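Local coordinates for protein exopolygalacturonase (Yersinia enterocolitica, PDB 2UVF) that probably removes short galacturonate units from the ends of pectin chains, as a periplasmic family 28 exopolygalacturonase with a beta-helix fold, at residues A[41-46]-A[144-149]; A[164-169]-A[193-198]; A[215-220]-A[267-272]; A[495-500]-A[539-544]; A[518-523]-A[551-556]. All blocks are in the same frame, centred on the assembly; numbering follows the deposited sequence.

Overall arrangement
The five contacts span two domains. Interaction 1 is a surface contact between two sheets of the fibronectin type III domain and is purely apolar, with no hydrogen bond between its segments. The other four belong to the parallel beta-helix. Interactions 2 and 3 are adjacent, joined by backbone bonds between strands 194-202 and 215-219; interactions 4 and 5, centres about 11 Å apart, lie on the far side of the chain's centre. Interactions 3 and 4 are buried backbone ladders with apolar inner faces. Interaction 5 keeps the ladder but adds one cation-pi contact and one rim-to-rim aromatic pair, whereas interaction 2 sets a largely exposed loop against a strand through one carboxylate and one tyrosine ring.

Interaction 1: residues A[41-46]-A[144-149]; sequences LQVPTL and KPITAK
The branched side chain of L41 lies against that of I146, with its CD2 methyl 3.8 Å from I146 CG1 and its CG atom scarcely farther from the same carbon. The two chains meet at a slant, so a methyl of the leucine rests beside the isoleucine stem. I146 divides its branches between partners. Its CG2 methyl reaches the carbonyl of L41, with CG2 3.4 Å from L41 O, while CD1 runs along the other segment to Q42, lying 3.8 Å from Q42 CA. CG1 takes the position between backbone N and carbonyl carbon (chi1 71°), from which CD1 can extend to V43 as well.

The contact belongs to the seam between the two sheets of the fibronectin type III beta-sandwich: strand 39-42 edges the three-stranded antiparallel sheet, strand 146-149 the four-stranded one, and their apolar side chains pack together. V43, just past its strand, continues the seam, its CG2 methyl standing 3.9 Å from I146 CD1. The same methyl also meets A148, with CG2 3.8 Å from A148 CB. L41 in addition touches F128 of one sheet and L55 of the other. Beyond V43 the chain turns to the catalytic domain, where P44 packs on M392 and F394 and the carbonyl of L46 accepts a hydrogen bond from R262.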
# COMPACT_ATOMS: atom_id res chain seq x y z
N LEU A 41 2.62 22.14 -3.36
CA LEU A 41 1.93 22.07 -2.08
C LEU A 41 0.48 21.79 -2.43
O LEU A 41 -0.03 22.33 -3.41
CB LEU A 41 2.06 23.38 -1.29
CG LEU A 41 1.23 23.50 0.01
CD1 LEU A 41 1.69 22.48 1.05
CD2 LEU A 41 1.26 24.91 0.59
N GLN A 42 -0.18 20.93 -1.66
CA GLN A 42 -1.56 20.54 -1.96
C GLN A 42 -2.22 19.90 -0.76
O GLN A 42 -1.55 19.46 0.16
CB GLN A 42 -1.59 19.56 -3.14
CG GLN A 42 -0.99 18.21 -2.81
CD GLN A 42 -0.63 17.40 -4.02
OE1 GLN A 42 -1.36 16.48 -4.39
NE2 GLN A 42 0.50 17.72 -4.65
N VAL A 43 -3.55 19.87 -0.78
CA VAL A 43 -4.31 19.05 0.14
C VAL A 43 -4.60 17.75 -0.62
O VAL A 43 -5.15 17.80 -1.72
CB VAL A 43 -5.65 19.72 0.57
CG1 VAL A 43 -6.35 18.89 1.64
CG2 VAL A 43 -5.39 21.13 1.08
N PRO A 44 -4.16 16.60 -0.07
CA PRO A 44 -4.58 15.31 -0.62
C PRO A 44 -6.10 15.17 -0.55
O PRO A 44 -6.73 15.73 0.35
CB PRO A 44 -3.89 14.28 0.29
CG PRO A 44 -2.73 15.02 0.89
CD PRO A 44 -3.23 16.43 1.06
N THR A 45 -6.66 14.42 -1.51
CA THR A 45 -8.11 14.17 -1.63
C THR A 45 -8.83 13.87 -0.31
O THR A 45 -8.52 12.89 0.38
CB THR A 45 -8.35 13.04 -2.65
OG1 THR A 45 -8.09 13.53 -3.97
CG2 THR A 45 -9.78 12.49 -2.56
N LEU A 46 -9.81 14.72 0.00
CA LEU A 46 -10.63 14.62 1.20
C LEU A 46 -9.83 14.63 2.52
O LEU A 46 -10.37 14.30 3.59
CB LEU A 46 -11.58 13.42 1.11
CG LEU A 46 -12.79 13.57 0.18
CD1 LEU A 46 -13.34 12.23 -0.17
CD2 LEU A 46 -13.87 14.43 0.83
N LYS A 144 4.51 28.29 -4.18
CA LYS A 144 3.29 28.99 -4.58
C LYS A 144 2.25 28.73 -3.49
O LYS A 144 2.19 27.62 -2.94
CB LYS A 144 2.79 28.53 -5.95
CG LYS A 144 3.73 28.84 -7.11
CD LYS A 144 2.97 29.41 -8.32
CE LYS A 144 3.79 29.33 -9.60
NZ LYS A 144 4.06 27.92 -10.02
N PRO A 145 1.45 29.75 -3.13
CA PRO A 145 0.48 29.50 -2.07
C PRO A 145 -0.68 28.59 -2.48
O PRO A 145 -0.95 28.41 -3.67
CB PRO A 145 -0.04 30.91 -1.74
CG PRO A 145 0.19 31.70 -2.95
CD PRO A 145 1.40 31.14 -3.63
N ILE A 146 -1.33 28.00 -1.49
CA ILE A 146 -2.63 27.40 -1.70
C ILE A 146 -3.60 27.93 -0.66
O ILE A 146 -3.23 28.18 0.49
CB ILE A 146 -2.62 25.81 -1.76
CG1 ILE A 146 -2.36 25.17 -0.39
CG2 ILE A 146 -1.65 25.28 -2.82
CD1 ILE A 146 -2.87 23.74 -0.31
N THR A 147 -4.84 28.13 -1.09
CA THR A 147 -5.94 28.41 -0.19
C THR A 147 -6.74 27.12 -0.09
O THR A 147 -6.97 26.44 -1.10
CB THR A 147 -6.85 29.52 -0.75
OG1 THR A 147 -6.09 30.38 -1.61
CG2 THR A 147 -7.51 30.33 0.37
N ALA A 148 -7.15 26.79 1.13
CA ALA A 148 -7.98 25.62 1.36
C ALA A 148 -8.99 25.88 2.47
O ALA A 148 -8.67 26.46 3.51
CB ALA A 148 -7.13 24.40 1.68
N LYS A 149 -10.22 25.43 2.23
CA LYS A 149 -11.31 25.66 3.16
C LYS A 149 -11.68 24.38 3.91
O LYS A 149 -11.87 23.32 3.30
CB LYS A 149 -12.53 26.22 2.40
CG LYS A 149 -13.56 26.93 3.28
CD LYS A 149 -14.57 27.71 2.44
CE LYS A 149 -15.69 26.82 1.90
NZ LYS A 149 -16.78 26.60 2.90

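Interaction 2: residues A[164-169]-A[193-198]; sequences AIDDGK and AGTYKS
The backbone N of T195 donates to D166 OD2 over 3.1 Å (N-H...O angle 153°), the one hydrogen bond between the segments. The amide approaches from above the carboxylate plane, not within it. D166 turns its CG away from its own backbone N (chi1 162°), which lays the carboxylate alongside the start of the strand. A second polar link stays within segment 193-198: the hydroxyl of Y196 donates to the carbonyl of A193, OH to O 3.0 Å, and also bonds R160, so the hydroxyl at the tip of the ring is held by two partners.

Van der Waals packing centres on the Y196 ring. D166 CB sits over one of its faces, 4.4 Å from Y196 CZ, while the carbonyl carbon of A164 meets the ring edge near its plane. The ring's CE1 is also 3.7 Å from D166 N, and its CD1 comes 4.1 Å from A164 CB. Thus the loop passes across a flank of the tyrosine, from edge to face. At G194, which has no side chain, the carboxylate comes close to the main chain: D166 CG is 3.7 Å from G194 CA.

Along its other side, strand 194-202 makes parallel beta-helix pairing with strand 215-219, through bonds of G194 and Y196 to I216 and of Y196 to L218. Helix 173-181, into which the loop leads and on whose A175 A164 packs, probably caps the N-terminal end of the beta-helix, as in related pectinases.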
# COMPACT_ATOMS: atom_id res chain seq x y z
N ALA A 164 -26.50 -0.81 18.43
CA ALA A 164 -25.20 -1.47 18.48
C ALA A 164 -24.65 -1.43 19.89
O ALA A 164 -24.66 -0.39 20.55
CB ALA A 164 -24.23 -0.84 17.49
N ILE A 165 -24.15 -2.58 20.34
CA ILE A 165 -23.70 -2.73 21.71
C ILE A 165 -22.43 -3.58 21.80
O ILE A 165 -22.29 -4.59 21.11
CB ILE A 165 -24.85 -3.27 22.61
CG1 ILE A 165 -24.38 -3.50 24.06
CG2 ILE A 165 -25.52 -4.49 21.97
CD1 ILE A 165 -25.24 -4.44 24.86
N ASP A 166 -21.50 -3.15 22.66
CA ASP A 166 -20.29 -3.90 22.97
C ASP A 166 -20.61 -5.04 23.94
O ASP A 166 -20.71 -4.82 25.16
CB ASP A 166 -19.23 -2.96 23.54
CG ASP A 166 -18.10 -3.69 24.29
OD1 ASP A 166 -17.65 -3.15 25.34
OD2 ASP A 166 -17.65 -4.78 23.85
N ASP A 167 -20.79 -6.24 23.40
CA ASP A 167 -20.82 -7.47 24.23
C ASP A 167 -19.78 -8.49 23.75
O ASP A 167 -18.61 -8.30 24.07
CB ASP A 167 -22.25 -8.03 24.49
CG ASP A 167 -23.29 -7.55 23.47
OD1 ASP A 167 -22.90 -7.13 22.35
OD2 ASP A 167 -24.50 -7.60 23.78
N GLY A 168 -20.11 -9.54 22.99
CA GLY A 168 -21.44 -9.90 22.50
C GLY A 168 -21.94 -11.15 23.21
O GLY A 168 -21.54 -11.41 24.35
N LYS A 169 -22.77 -11.96 22.55
CA LYS A 169 -22.95 -11.96 21.10
C LYS A 169 -24.14 -11.18 20.56
O LYS A 169 -25.15 -11.76 20.16
CB LYS A 169 -22.99 -13.41 20.56
CG LYS A 169 -23.87 -14.38 21.36
CD LYS A 169 -23.48 -15.84 21.12
CE LYS A 169 -22.02 -16.12 21.47
NZ LYS A 169 -21.66 -15.69 22.86
N ALA A 193 -15.73 3.59 21.51
CA ALA A 193 -15.03 2.52 22.24
C ALA A 193 -15.93 1.30 22.48
O ALA A 193 -17.13 1.45 22.74
CB ALA A 193 -14.45 3.03 23.57
N GLY A 194 -15.35 0.11 22.38
CA GLY A 194 -16.08 -1.14 22.52
C GLY A 194 -15.81 -2.08 21.35
O GLY A 194 -15.40 -1.65 20.28
N THR A 195 -16.06 -3.36 21.59
CA THR A 195 -15.89 -4.39 20.57
C THR A 195 -17.24 -4.80 19.98
O THR A 195 -18.02 -5.51 20.62
CB THR A 195 -15.17 -5.61 21.16
OG1 THR A 195 -13.89 -5.19 21.64
CG2 THR A 195 -14.99 -6.71 20.12
N TYR A 196 -17.48 -4.36 18.74
CA TYR A 196 -18.72 -4.60 17.99
C TYR A 196 -18.52 -5.62 16.86
O TYR A 196 -17.99 -5.28 15.79
CB TYR A 196 -19.23 -3.29 17.40
CG TYR A 196 -19.36 -2.15 18.40
CD1 TYR A 196 -20.58 -1.84 18.99
CD2 TYR A 196 -18.25 -1.39 18.77
CE1 TYR A 196 -20.70 -0.79 19.93
CE2 TYR A 196 -18.35 -0.34 19.70
CZ TYR A 196 -19.57 -0.05 20.27
OH TYR A 196 -19.66 0.97 21.18
N LYS A 197 -18.94 -6.87 17.09
CA LYS A 197 -18.97 -7.89 16.04
C LYS A 197 -19.95 -7.48 14.94
O LYS A 197 -21.01 -6.92 15.21
CB LYS A 197 -19.32 -9.28 16.60
CG LYS A 197 -19.31 -10.39 15.55
CD LYS A 197 -19.13 -11.78 16.15
CE LYS A 197 -17.66 -12.07 16.43
NZ LYS A 197 -17.31 -13.49 16.18
N SER A 198 -19.57 -7.73 13.69
CA SER A 198 -20.39 -7.32 12.55
C SER A 198 -20.07 -8.19 11.34
O SER A 198 -18.99 -8.78 11.25
CB SER A 198 -20.17 -5.84 12.23
OG SER A 198 -20.83 -5.44 11.03

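Interaction 3: residues A[215-220]-A[267-272]; sequences AILLGS and GVIDGN
Parallel pairing between coils of the beta-helix sets strand 215-219 beside strand 268-270, their axes 4.7 Å apart. Four backbone bonds form the ladder: V268 N to A215 O, L217 N to V268 O, D270 N to L217 O and G219 N to D270 O. The last two measure 2.7 Å each. L217 therefore uses both its N-H and its carbonyl on this neighbour, while I216 and L218 turn theirs to strand 194-202 on the other side.

In such a right-handed solenoid, alternate residues point in and out, and equivalent positions line up from coil to coil. L217 and I269 face inward, L217 CD2 being 4.3 Å from I269 CG2, and both join I245 and L211 in the interior. On the outer surface I216 lies beside V268 and points the same way, with I216 CG1 4.1 Å from V268 CB. L218 holds its CG opposite the backbone N (chi1 -174°), and its CD1 methyl rests against the carboxylate of the next coil, 3.7 Å from D270 CG.

D270 leads the chain out of the strand through an Asx turn, its OD1 accepting from the backbone N of N272, 3.2 Å away. OD1 is met on its anti side, 33° out of the carboxylate plane. A nickel ion lies about 4 Å from the D270 side chain. The side-chain amide of N272 points back at the neighbouring coil, where its ND2 donates to G219 O; the modelled separation is implausibly short, so its exact length is doubtful. L218 CD1 packs 3.8 Å from N272 CG.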
# COMPACT_ATOMS: atom_id res chain seq x y z
N ALA A 215 -12.39 1.84 19.76
CA ALA A 215 -13.31 1.07 18.90
C ALA A 215 -12.68 -0.12 18.18
O ALA A 215 -11.64 0.01 17.55
CB ALA A 215 -13.97 1.98 17.86
N ILE A 216 -13.32 -1.29 18.27
CA ILE A 216 -12.92 -2.45 17.45
C ILE A 216 -14.11 -2.97 16.66
O ILE A 216 -15.10 -3.46 17.23
CB ILE A 216 -12.30 -3.61 18.27
CG1 ILE A 216 -11.08 -3.13 19.06
CG2 ILE A 216 -11.90 -4.78 17.36
CD1 ILE A 216 -10.56 -4.15 20.07
N LEU A 217 -14.03 -2.81 15.34
CA LEU A 217 -14.94 -3.49 14.44
C LEU A 217 -14.41 -4.88 14.16
O LEU A 217 -13.42 -5.06 13.42
CB LEU A 217 -15.16 -2.68 13.15
CG LEU A 217 -16.20 -3.24 12.16
CD1 LEU A 217 -17.63 -3.19 12.72
CD2 LEU A 217 -16.11 -2.53 10.82
N LEU A 218 -15.07 -5.86 14.79
CA LEU A 218 -14.70 -7.26 14.71
C LEU A 218 -15.54 -8.02 13.66
O LEU A 218 -16.76 -8.01 13.70
CB LEU A 218 -14.81 -7.94 16.09
CG LEU A 218 -14.32 -9.39 16.27
CD1 LEU A 218 -12.90 -9.61 15.77
CD2 LEU A 218 -14.43 -9.84 17.73
N GLY A 219 -14.86 -8.69 12.73
CA GLY A 219 -15.54 -9.52 11.76
C GLY A 219 -16.30 -10.64 12.43
O GLY A 219 -15.85 -11.18 13.45
N SER A 220 -17.47 -10.96 11.88
CA SER A 220 -18.20 -12.17 12.27
C SER A 220 -17.41 -13.35 11.71
O SER A 220 -16.71 -13.22 10.71
CB SER A 220 -19.62 -12.15 11.70
OG SER A 220 -20.20 -13.44 11.72
N GLY A 267 -9.35 3.96 15.62
CA GLY A 267 -9.88 2.65 15.97
C GLY A 267 -9.33 1.51 15.11
O GLY A 267 -8.57 1.75 14.16
N VAL A 268 -9.75 0.29 15.45
CA VAL A 268 -9.25 -0.95 14.84
C VAL A 268 -10.34 -1.60 13.97
O VAL A 268 -11.53 -1.59 14.32
CB VAL A 268 -8.76 -1.93 15.94
CG1 VAL A 268 -8.45 -3.34 15.38
CG2 VAL A 268 -7.56 -1.34 16.69
N ILE A 269 -9.92 -2.13 12.81
CA ILE A 269 -10.77 -3.02 12.01
C ILE A 269 -10.13 -4.39 12.02
O ILE A 269 -9.02 -4.58 11.49
CB ILE A 269 -10.96 -2.55 10.55
CG1 ILE A 269 -11.35 -1.06 10.49
CG2 ILE A 269 -12.01 -3.43 9.87
CD1 ILE A 269 -11.26 -0.40 9.11
N ASP A 270 -10.84 -5.34 12.62
CA ASP A 270 -10.35 -6.68 12.84
C ASP A 270 -11.19 -7.69 12.03
O ASP A 270 -12.38 -7.79 12.23
CB ASP A 270 -10.36 -7.00 14.34
CG ASP A 270 -9.66 -8.29 14.65
OD1 ASP A 270 -9.51 -9.13 13.75
OD2 ASP A 270 -9.27 -8.49 15.80
N GLY A 271 -10.54 -8.39 11.10
CA GLY A 271 -11.26 -9.25 10.15
C GLY A 271 -11.70 -10.61 10.64
O GLY A 271 -12.54 -11.25 10.00
N ASN A 272 -11.11 -11.05 11.75
CA ASN A 272 -11.48 -12.24 12.50
C ASN A 272 -11.16 -13.52 11.73
O ASN A 272 -11.84 -14.56 11.88
CB ASN A 272 -12.97 -12.18 12.93
CG ASN A 272 -13.28 -13.02 14.18
OD1 ASN A 272 -12.38 -13.62 14.79
ND2 ASN A 272 -14.56 -13.05 14.56

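Interaction 4: residues A[495-500]-A[539-544]; sequences MVMTLD and IEIKGD
The carbonyl oxygen of K542 is gripped from two coils: L499 N donates to K542 O over 2.7 Å, and H551 NE2 supplies a further hydrogen bond. A CA-H contact adds to these, T498 CA lying 3.2 Å from K542 O. Upstream, the ladder continues with E540 N to M495 O, M497 N to E540 O and K542 N to M497 O. The last is the straightest of the four, with an N-H...O angle of 170°.

This alternation of donors and acceptors is the parallel pairing of a beta-helix wall, which here sorts the side chains into an inner and an outer row. Inside, M497 and I541 run side by side, with M497 SD 4.1 Å from I541 CG1. M495 crosses I539 at an angle, and the bend at its last torsion (chi3 75°) carries CE to within 4.0 Å of I539 CG2. F519 and F522 pack on M497 within the same interior. Outside, V496 and E540 lie alongside one another, V496 CG1 being 4.0 Å from E540 OE1, an oxygen that Q493 bonds. Next along, the T498 and K542 chains meet at an angle, with T498 CG2 4.1 Å from K542 CB.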
# COMPACT_ATOMS: atom_id res chain seq x y z
N MET A 495 15.87 -5.48 -5.28
CA MET A 495 14.96 -5.29 -6.39
C MET A 495 14.86 -6.58 -7.20
O MET A 495 15.85 -7.26 -7.43
CB MET A 495 15.40 -4.11 -7.27
CG MET A 495 14.47 -3.84 -8.45
SD MET A 495 14.86 -2.34 -9.36
CE MET A 495 16.32 -2.83 -10.28
N VAL A 496 13.63 -6.91 -7.60
CA VAL A 496 13.39 -8.01 -8.55
C VAL A 496 12.47 -7.55 -9.67
O VAL A 496 11.55 -6.76 -9.47
CB VAL A 496 12.82 -9.29 -7.89
CG1 VAL A 496 12.95 -10.48 -8.83
CG2 VAL A 496 13.54 -9.60 -6.61
N MET A 497 12.77 -8.02 -10.88
CA MET A 497 11.98 -7.80 -12.07
C MET A 497 12.00 -9.14 -12.81
O MET A 497 12.94 -9.43 -13.55
CB MET A 497 12.61 -6.73 -12.95
CG MET A 497 12.88 -5.40 -12.27
SD MET A 497 13.48 -4.18 -13.47
CE MET A 497 12.05 -3.94 -14.50
N THR A 498 11.00 -9.98 -12.56
CA THR A 498 10.90 -11.26 -13.26
C THR A 498 9.80 -11.24 -14.30
O THR A 498 8.76 -10.61 -14.09
CB THR A 498 10.71 -12.46 -12.32
OG1 THR A 498 9.89 -12.09 -11.21
CG2 THR A 498 12.05 -12.94 -11.80
N LEU A 499 10.06 -11.90 -15.43
CA LEU A 499 9.13 -12.01 -16.57
C LEU A 499 9.17 -13.45 -17.06
O LEU A 499 10.13 -13.88 -17.71
CB LEU A 499 9.54 -11.05 -17.69
CG LEU A 499 8.49 -10.30 -18.51
CD1 LEU A 499 9.19 -9.36 -19.49
CD2 LEU A 499 7.52 -11.22 -19.24
N ASP A 500 8.12 -14.20 -16.74
CA ASP A 500 8.12 -15.64 -17.01
C ASP A 500 7.22 -16.04 -18.22
O ASP A 500 6.02 -16.28 -18.06
CB ASP A 500 7.78 -16.43 -15.72
CG ASP A 500 8.51 -15.89 -14.45
OD1 ASP A 500 8.67 -14.66 -14.31
OD2 ASP A 500 8.91 -16.70 -13.58
N ILE A 539 20.11 -7.73 -6.60
CA ILE A 539 19.36 -7.16 -7.70
C ILE A 539 19.17 -8.32 -8.69
O ILE A 539 20.14 -9.00 -9.07
CB ILE A 539 20.07 -5.93 -8.34
CG1 ILE A 539 20.23 -4.80 -7.31
CG2 ILE A 539 19.29 -5.42 -9.56
CD1 ILE A 539 20.94 -3.51 -7.82
N GLU A 540 17.92 -8.61 -9.04
CA GLU A 540 17.63 -9.75 -9.88
C GLU A 540 16.62 -9.42 -10.95
O GLU A 540 15.45 -9.16 -10.67
CB GLU A 540 17.17 -10.96 -9.08
CG GLU A 540 16.83 -12.14 -9.97
CD GLU A 540 16.38 -13.35 -9.20
OE1 GLU A 540 15.84 -13.17 -8.09
OE2 GLU A 540 16.57 -14.48 -9.72
N ILE A 541 17.11 -9.44 -12.18
CA ILE A 541 16.32 -9.17 -13.36
C ILE A 541 16.36 -10.46 -14.18
O ILE A 541 17.43 -11.04 -14.38
CB ILE A 541 16.92 -7.93 -14.12
CG1 ILE A 541 16.75 -6.66 -13.26
CG2 ILE A 541 16.28 -7.76 -15.48
CD1 ILE A 541 17.77 -5.56 -13.52
N LYS A 542 15.19 -10.95 -14.58
CA LYS A 542 15.08 -12.14 -15.44
C LYS A 542 13.84 -12.10 -16.34
O LYS A 542 12.72 -11.89 -15.87
CB LYS A 542 15.05 -13.43 -14.61
CG LYS A 542 15.58 -14.65 -15.38
CD LYS A 542 14.77 -15.93 -15.13
CE LYS A 542 15.26 -17.07 -16.04
NZ LYS A 542 15.25 -16.74 -17.51
N GLY A 543 14.05 -12.30 -17.63
CA GLY A 543 12.96 -12.36 -18.59
C GLY A 543 12.88 -13.72 -19.25
O GLY A 543 12.91 -14.75 -18.57
N ASP A 544 12.79 -13.71 -20.58
CA ASP A 544 12.94 -14.90 -21.43
C ASP A 544 13.33 -14.44 -22.83
O ASP A 544 12.47 -14.35 -23.72
CB ASP A 544 11.63 -15.71 -21.47
CG ASP A 544 11.87 -17.20 -21.69
OD1 ASP A 544 12.95 -17.58 -22.21
OD2 ASP A 544 10.98 -18.01 -21.33

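Interaction 5: residues A[518-523]-A[551-556]; sequences QFYDFT and HRLVHV
Y520 and R552 extend alongside each other, and the guanidinium lies over one face of the tyrosine ring. R552 CZ is 4.7 Å from the centroid of the Y520 ring in a cation-pi contact, with the two planes 34° apart. The stems also touch, Y520 CB to R552 CG 3.5 Å. F519 and H551 are set differently: nearly coplanar, at 12°, they meet rim to rim, F519 CD2 3.5 Å from H551 ND1. A third arrangement surrounds H555, whose ring edge is faced by T523 OG1, near CD2, and by D521 OD1, near NE2 but unbonded. The D521 carboxylate is turned 70° from that ring.

Between these pairs both strands kink at matching residues, D521 and L553, which take left-handed backbone angles. The ladder reads R552 N to F519 O, then a weak D521 N to R552 O, then F522 N to L553 O, and ends with H555 N to F522 O at 2.8 Å.

Strand 476-490 flanks segment 518-523 on its other side, and R478 bonds the Y520 hydroxyl. H555 ND1 is held by E576 of strand 576-583, the next along the beta-helix, while F519, F522 and V554 turn inward onto M497 of strand 493-500.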
# COMPACT_ATOMS: atom_id res chain seq x y z
N GLN A 518 6.00 -6.93 -20.35
CA GLN A 518 7.31 -6.28 -20.36
C GLN A 518 7.43 -5.20 -19.29
O GLN A 518 6.47 -4.49 -18.99
CB GLN A 518 7.61 -5.69 -21.75
CG GLN A 518 6.55 -4.71 -22.27
CD GLN A 518 6.52 -4.58 -23.80
OE1 GLN A 518 7.50 -4.17 -24.42
NE2 GLN A 518 5.38 -4.90 -24.40
N PHE A 519 8.62 -5.09 -18.72
CA PHE A 519 8.97 -4.02 -17.80
C PHE A 519 10.01 -3.12 -18.44
O PHE A 519 11.02 -3.59 -18.97
CB PHE A 519 9.49 -4.58 -16.47
CG PHE A 519 8.48 -5.43 -15.74
CD1 PHE A 519 7.35 -4.85 -15.17
CD2 PHE A 519 8.69 -6.80 -15.59
CE1 PHE A 519 6.41 -5.62 -14.49
CE2 PHE A 519 7.77 -7.58 -14.91
CZ PHE A 519 6.63 -7.00 -14.35
N TYR A 520 9.74 -1.82 -18.44
CA TYR A 520 10.68 -0.84 -18.96
C TYR A 520 10.53 0.54 -18.30
O TYR A 520 9.46 0.88 -17.77
CB TYR A 520 10.63 -0.76 -20.51
CG TYR A 520 9.39 -0.14 -21.10
CD1 TYR A 520 9.29 1.24 -21.26
CD2 TYR A 520 8.31 -0.94 -21.51
CE1 TYR A 520 8.14 1.82 -21.80
CE2 TYR A 520 7.16 -0.37 -22.06
CZ TYR A 520 7.09 1.00 -22.20
OH TYR A 520 5.95 1.58 -22.73
N ASP A 521 11.61 1.31 -18.34
CA ASP A 521 11.62 2.66 -17.77
C ASP A 521 11.44 2.57 -16.24
O ASP A 521 10.45 3.04 -15.67
CB ASP A 521 10.58 3.55 -18.47
CG ASP A 521 10.65 5.00 -18.05
OD1 ASP A 521 11.73 5.44 -17.60
OD2 ASP A 521 9.61 5.69 -18.15
N PHE A 522 12.40 1.90 -15.60
CA PHE A 522 12.49 1.78 -14.15
C PHE A 522 13.73 2.53 -13.70
O PHE A 522 14.80 2.39 -14.27
CB PHE A 522 12.63 0.31 -13.71
CG PHE A 522 11.31 -0.39 -13.48
CD1 PHE A 522 10.29 -0.37 -14.44
CD2 PHE A 522 11.10 -1.12 -12.30
CE1 PHE A 522 9.09 -1.03 -14.22
CE2 PHE A 522 9.88 -1.79 -12.08
CZ PHE A 522 8.89 -1.74 -13.04
N THR A 523 13.55 3.30 -12.64
CA THR A 523 14.60 4.09 -12.04
C THR A 523 14.78 3.73 -10.56
O THR A 523 13.85 3.84 -9.75
CB THR A 523 14.29 5.59 -12.19
OG1 THR A 523 14.24 5.90 -13.59
CG2 THR A 523 15.33 6.46 -11.51
N HIS A 551 13.45 -7.14 -20.51
CA HIS A 551 13.27 -5.86 -19.84
C HIS A 551 14.22 -4.86 -20.46
O HIS A 551 15.30 -5.23 -20.94
CB HIS A 551 13.58 -5.98 -18.34
CG HIS A 551 13.03 -7.22 -17.70
ND1 HIS A 551 11.75 -7.29 -17.20
CD2 HIS A 551 13.58 -8.44 -17.51
CE1 HIS A 551 11.54 -8.50 -16.70
NE2 HIS A 551 12.64 -9.22 -16.88
N ARG A 552 13.85 -3.60 -20.45
CA ARG A 552 14.69 -2.59 -21.06
C ARG A 552 14.55 -1.28 -20.30
O ARG A 552 13.61 -1.12 -19.53
CB ARG A 552 14.36 -2.44 -22.57
CG ARG A 552 13.07 -1.71 -22.87
CD ARG A 552 12.58 -1.88 -24.32
NE ARG A 552 11.40 -1.03 -24.54
CZ ARG A 552 11.44 0.21 -25.01
NH1 ARG A 552 12.61 0.76 -25.37
NH2 ARG A 552 10.32 0.91 -25.14
N LEU A 553 15.49 -0.37 -20.51
CA LEU A 553 15.44 0.98 -19.94
C LEU A 553 15.41 1.04 -18.40
O LEU A 553 14.60 1.76 -17.82
CB LEU A 553 14.28 1.79 -20.56
CG LEU A 553 14.41 2.10 -22.06
CD1 LEU A 553 13.10 2.62 -22.60
CD2 LEU A 553 15.57 3.09 -22.35
N VAL A 554 16.30 0.28 -17.77
CA VAL A 554 16.53 0.36 -16.33
C VAL A 554 17.68 1.34 -16.02
O VAL A 554 18.82 1.10 -16.40
CB VAL A 554 16.83 -1.05 -15.71
CG1 VAL A 554 17.13 -0.94 -14.22
CG2 VAL A 554 15.68 -2.02 -15.94
N HIS A 555 17.35 2.44 -15.35
CA HIS A 555 18.34 3.47 -14.97
C HIS A 555 18.64 3.39 -13.47
O HIS A 555 17.78 3.71 -12.64
CB HIS A 555 17.83 4.87 -15.33
CG HIS A 555 17.02 4.92 -16.59
ND1 HIS A 555 17.57 4.77 -17.84
CD2 HIS A 555 15.68 5.07 -16.78
CE1 HIS A 555 16.61 4.84 -18.75
NE2 HIS A 555 15.46 5.03 -18.14
N VAL A 556 19.85 2.94 -13.12
CA VAL A 556 20.27 2.79 -11.73
C VAL A 556 21.42 3.75 -11.38
O VAL A 556 22.50 3.68 -11.98
CB VAL A 556 20.62 1.31 -11.38
CG1 VAL A 556 21.18 1.19 -9.95
CG2 VAL A 556 19.39 0.41 -11.53